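Local coordinates for precorrin-6Y C5,15-methyltransferase (Corynebacterium diphtheriae, PDB 3HM2), which serves as the C-terminal domain of a cobalamin-pathway enzyme and probably transfers methyl groups from S-adenosyl-L-methionine to a precorrin intermediate, at residues R45-P48 / Q49-A52; A127-V130 / E131-Q134. All blocks are in the same frame, centred on the assembly; numbering follows the deposited sequence.

Contact 1 (residues 45-52) and contact 2 (residues 127-134) are both turns where a helix and a parallel strand of the same mixed sheet join, but they run in opposite senses. Contact 1 comes first along the chain and leads from helix 38-44 into the start of strand 50-55; contact 2 leads from the end of strand 122-127 into helix 130-143. Strands 27-32 and 97-100 lie between these two strands in the sheet. The contacts sit on opposite sides of the chain's centre, their centres 30 Å apart and their nearest atoms about 19 Å apart. Contact 2 also meets two other subunits, so it belongs to the assembly as well as to the fold.

Contact 1 of 2, residues R45-P48 / Q49-A52; sequences RSTP and QTTA
The flat peptide group joining Thr47 to Pro48 presents its carbonyl oxygen to Thr50. The hydroxyl Thr50 OG1 donates to Thr47 O over 3.1 Å, and the C=O...donor angle of 163° means that it approaches the carbonyl almost head-on. The methyl stands past the oxygen end of the same group, displaced to the face on which Thr47 CB lies: Thr50 CG2 is 3.5 Å from Thr47 O, and Thr47 CB lies 4.2 Å from Thr50 CG2. The next peptide plane, Pro48 to Gln49, has the proline ring at one end, with Pro48 CB 4.1 Å from Gln49 CG. Its oxygen faces the threonine methyl too, Pro48 O to Thr50 CG2 being 3.7 Å.

The backbone bends at Gln49, whose positive phi of 66° sets its CB beside the preceding carbonyl, 3.0 Å from Pro48 O. Thr50 supplies the bond back to Thr47: OG1 stands between its backbone N and carbonyl carbon (chi1 59°), which aims the hydroxyl that way. That hydroxyl is gripped twice: it also hydrogen-bonds Arg77 NH1, which must be the donor, so the buried oxygen both gives and receives. At the other end of the loop, Ser46 OG pairs with Thr47 OG1 and with Trp43 O of the preceding helix.

Thr50 rests on Trp43 and Leu44, and Ala52 bonds through its backbone to Arg77 and Ala79. The arrangement is the helix-to-strand return of a right-handed beta-alpha-beta crossover, from strand 27-32 through helix 38-44 to its parallel neighbour 50-55, as in Rossmann-like class I methyltransferases.

Contact 2 of 2, residues A127-V130 / E131-Q134; sequences AVTV and ESEQ
Ala127 packs its methyl against Ser132 across a strand-to-helix turn whose central feature is an N-cap at the start of helix 130-143, the helix that follows strand 122-127 in this Rossmann-like domain. The fit is tight: Ala127 CB lies 3.4 Å from Ser132 CB, less than usual for two carbons, and 3.7 Å from Glu133 N. Leu104 touches both Ala127 and Ser132, while the backbone of Ala127 is still bonded in the sheet, to His171 of strand 162-176.

Val128 carries the chain out of the strand, the bond from its CA to CB pointing away from the helix. Thr129 then takes the N-cap position. Its OG1 sits between backbone N and carbonyl carbon (chi1 61°), a setting that turns the hydroxyl oxygen toward the first turn, where it accepts from Ser132 N over 3.0 Å at an N-H...acceptor angle of 163°. The side chain of Thr129 thus takes the amide of Ser132, and its carbonyl begins the helical bonding, with Glu133 N to Thr129 O being 2.9 Å. Gln134 N to Val130 O, 2.8 Å, is the next bond of the same kind.

Val130 opens the helix and is buried, packed on Met164 of the second subunit and Trp137 of the third; Gln134 also touches that Trp137. Glu131, bent at its second torsion, curls its carboxylate back over the start of the helix: Glu131 OE1 comes to 3.5 Å from Val130 C and is hydrogen-bonded to Ile162 N of the second subunit. On the Ala127 side of the cap, Ser132 CB packs against the capping oxygen itself, 3.4 Å from Thr129 OG1.

Contact 1 of 2, residues R45-P48 / Q49-A52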
loop_
_atom_site.group_PDB
_atom_site.type_symbol
_atom_site.label_atom_id
_atom_site.label_comp_id
_atom_site.label_asym_id
_atom_site.label_seq_id
_atom_site.Cartn_x
_atom_site.Cartn_y
_atom_site.Cartn_z
ATOM N N ARG A 45 -10.555 10.166 27.985
ATOM C CA ARG A 45 -9.477 9.648 28.801
ATOM C C ARG A 45 -8.118 9.975 28.203
ATOM O O ARG A 45 -7.182 9.192 28.331
ATOM C CB ARG A 45 -9.604 8.136 28.983
ATOM C CG ARG A 45 -9.448 7.697 30.437
ATOM C CD ARG A 45 -8.328 6.677 30.623
ATOM N NE ARG A 45 -8.287 5.658 29.573
ATOM C CZ ARG A 45 -7.285 5.500 28.707
ATOM N NH1 ARG A 45 -6.219 6.295 28.741
ATOM N NH2 ARG A 45 -7.344 4.535 27.799
ATOM N N SER A 46 -8.018 11.130 27.553
ATOM C CA SER A 46 -6.751 11.586 26.994
ATOM C C SER A 46 -6.555 13.082 27.220
ATOM O O SER A 46 -5.464 13.613 27.016
ATOM C CB SER A 46 -6.680 11.267 25.499
ATOM O OG SER A 46 -7.358 12.249 24.734
ATOM N N THR A 47 -7.620 13.756 27.643
ATOM C CA THR A 47 -7.588 15.201 27.828
ATOM C C THR A 47 -8.500 15.630 28.973
ATOM O O THR A 47 -9.725 15.586 28.854
ATOM C CB THR A 47 -8.006 15.944 26.545
ATOM O OG1 THR A 47 -7.434 15.293 25.405
ATOM C CG2 THR A 47 -7.535 17.389 26.589
ATOM N N PRO A 48 -7.895 16.046 30.081
ATOM C CA PRO A 48 -8.638 16.689 31.169
ATOM C C PRO A 48 -9.635 17.716 30.645
ATOM O O PRO A 48 -9.374 18.369 29.634
ATOM C CB PRO A 48 -7.538 17.386 31.973
ATOM C CG PRO A 48 -6.469 17.661 30.977
ATOM C CD PRO A 48 -6.497 16.507 30.015
ATOM N N GLN A 49 -10.766 17.855 31.331
ATOM C CA GLN A 49 -11.694 18.948 31.066
ATOM C C GLN A 49 -12.313 18.821 29.679
ATOM O O GLN A 49 -12.029 19.621 28.787
ATOM C CB GLN A 49 -10.986 20.297 31.205
ATOM C CG GLN A 49 -10.198 20.455 32.496
ATOM C CD GLN A 49 -9.804 21.893 32.766
ATOM O OE1 GLN A 49 -8.628 22.251 32.696
ATOM N NE2 GLN A 49 -10.789 22.728 33.078
ATOM N N THR A 50 -13.159 17.812 29.503
ATOM C CA THR A 50 -13.862 17.612 28.241
ATOM C C THR A 50 -15.132 16.792 28.441
ATOM O O THR A 50 -15.197 15.934 29.322
ATOM C CB THR A 50 -12.967 16.910 27.202
ATOM O OG1 THR A 50 -12.553 15.635 27.709
ATOM C CG2 THR A 50 -11.739 17.755 26.901
ATOM N N THR A 51 -16.140 17.061 27.617
ATOM C CA THR A 51 -17.332 16.224 27.567
ATOM C C THR A 51 -17.532 15.633 26.175
ATOM O O THR A 51 -17.349 16.315 25.168
ATOM C CB THR A 51 -18.593 17.014 27.964
ATOM O OG1 THR A 51 -19.004 17.845 26.872
ATOM C CG2 THR A 51 -18.315 17.883 29.181
ATOM N N ALA A 52 -17.910 14.359 26.128
ATOM C CA ALA A 52 -18.183 13.687 24.863
ATOM C C ALA A 52 -19.639 13.242 24.781
ATOM O O ALA A 52 -20.268 12.950 25.797
ATOM C CB ALA A 52 -17.251 12.500 24.680
#

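Contact 2 of 2, residues A127-V130 / E131-Q134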
loop_
_atom_site.group_PDB
_atom_site.type_symbol
_atom_site.label_atom_id
_atom_site.label_comp_id
_atom_site.label_asym_id
_atom_site.label_seq_id
_atom_site.Cartn_x
_atom_site.Cartn_y
_atom_site.Cartn_z
ATOM N N ALA A 127 -14.056 5.906 6.631
ATOM C CA ALA A 127 -14.718 5.133 5.600
ATOM C C ALA A 127 -13.883 3.894 5.442
ATOM O O ALA A 127 -12.686 3.927 5.673
ATOM C CB ALA A 127 -14.766 5.914 4.261
ATOM N N VAL A 128 -14.495 2.806 5.006
ATOM C CA VAL A 128 -13.787 1.541 4.980
ATOM C C VAL A 128 -14.182 0.786 3.724
ATOM O O VAL A 128 -13.651 -0.271 3.419
ATOM C CB VAL A 128 -14.208 0.744 6.191
ATOM C CG1 VAL A 128 -15.714 0.657 6.196
ATOM C CG2 VAL A 128 -13.558 -0.634 6.196
ATOM N N THR A 129 -15.139 1.343 3.001
ATOM C CA THR A 129 -15.649 0.720 1.798
ATOM C C THR A 129 -15.542 1.769 0.737
ATOM O O THR A 129 -15.301 2.943 1.051
ATOM C CB THR A 129 -17.158 0.403 1.895
ATOM O OG1 THR A 129 -17.876 1.624 2.076
ATOM C CG2 THR A 129 -17.465 -0.536 3.036
ATOM N N VAL A 130 -15.774 1.372 -0.511
ATOM C CA VAL A 130 -15.678 2.319 -1.612
ATOM C C VAL A 130 -16.838 3.267 -1.574
ATOM O O VAL A 130 -16.661 4.480 -1.685
ATOM C CB VAL A 130 -15.642 1.647 -2.991
ATOM C CG1 VAL A 130 -16.186 2.604 -4.051
ATOM C CG2 VAL A 130 -14.221 1.197 -3.314
ATOM N N GLU A 131 -18.029 2.715 -1.412
ATOM C CA GLU A 131 -19.216 3.542 -1.302
ATOM C C GLU A 131 -19.032 4.671 -0.282
ATOM O O GLU A 131 -19.275 5.838 -0.607
ATOM C CB GLU A 131 -20.435 2.685 -0.984
ATOM C CG GLU A 131 -20.882 1.778 -2.130
ATOM C CD GLU A 131 -19.888 0.673 -2.464
ATOM O OE1 GLU A 131 -18.940 0.454 -1.679
ATOM O OE2 GLU A 131 -20.070 0.018 -3.514
ATOM N N SER A 132 -18.588 4.344 0.937
ATOM C CA SER A 132 -18.257 5.381 1.929
ATOM C C SER A 132 -17.155 6.303 1.413
ATOM O O SER A 132 -17.259 7.529 1.533
ATOM C CB SER A 132 -17.822 4.769 3.260
ATOM O OG SER A 132 -18.855 3.960 3.766
ATOM N N GLU A 133 -16.102 5.714 0.841
ATOM C CA GLU A 133 -14.940 6.477 0.367
ATOM C C GLU A 133 -15.278 7.544 -0.675
ATOM O O GLU A 133 -14.712 8.632 -0.652
ATOM C CB GLU A 133 -13.852 5.554 -0.196
ATOM C CG GLU A 133 -12.744 6.298 -0.963
ATOM C CD GLU A 133 -12.312 5.584 -2.245
ATOM O OE1 GLU A 133 -11.804 4.444 -2.153
ATOM O OE2 GLU A 133 -12.478 6.169 -3.341
ATOM N N GLN A 134 -16.181 7.236 -1.604
ATOM C CA GLN A 134 -16.478 8.171 -2.692
ATOM C C GLN A 134 -17.411 9.292 -2.203
ATOM O O GLN A 134 -17.527 10.349 -2.821
ATOM C CB GLN A 134 -17.074 7.443 -3.901
ATOM C CG GLN A 134 -16.475 6.080 -4.220
ATOM C CD GLN A 134 -17.203 5.424 -5.372
ATOM O OE1 GLN A 134 -17.998 4.490 -5.192
ATOM N NE2 GLN A 134 -16.965 5.938 -6.567
#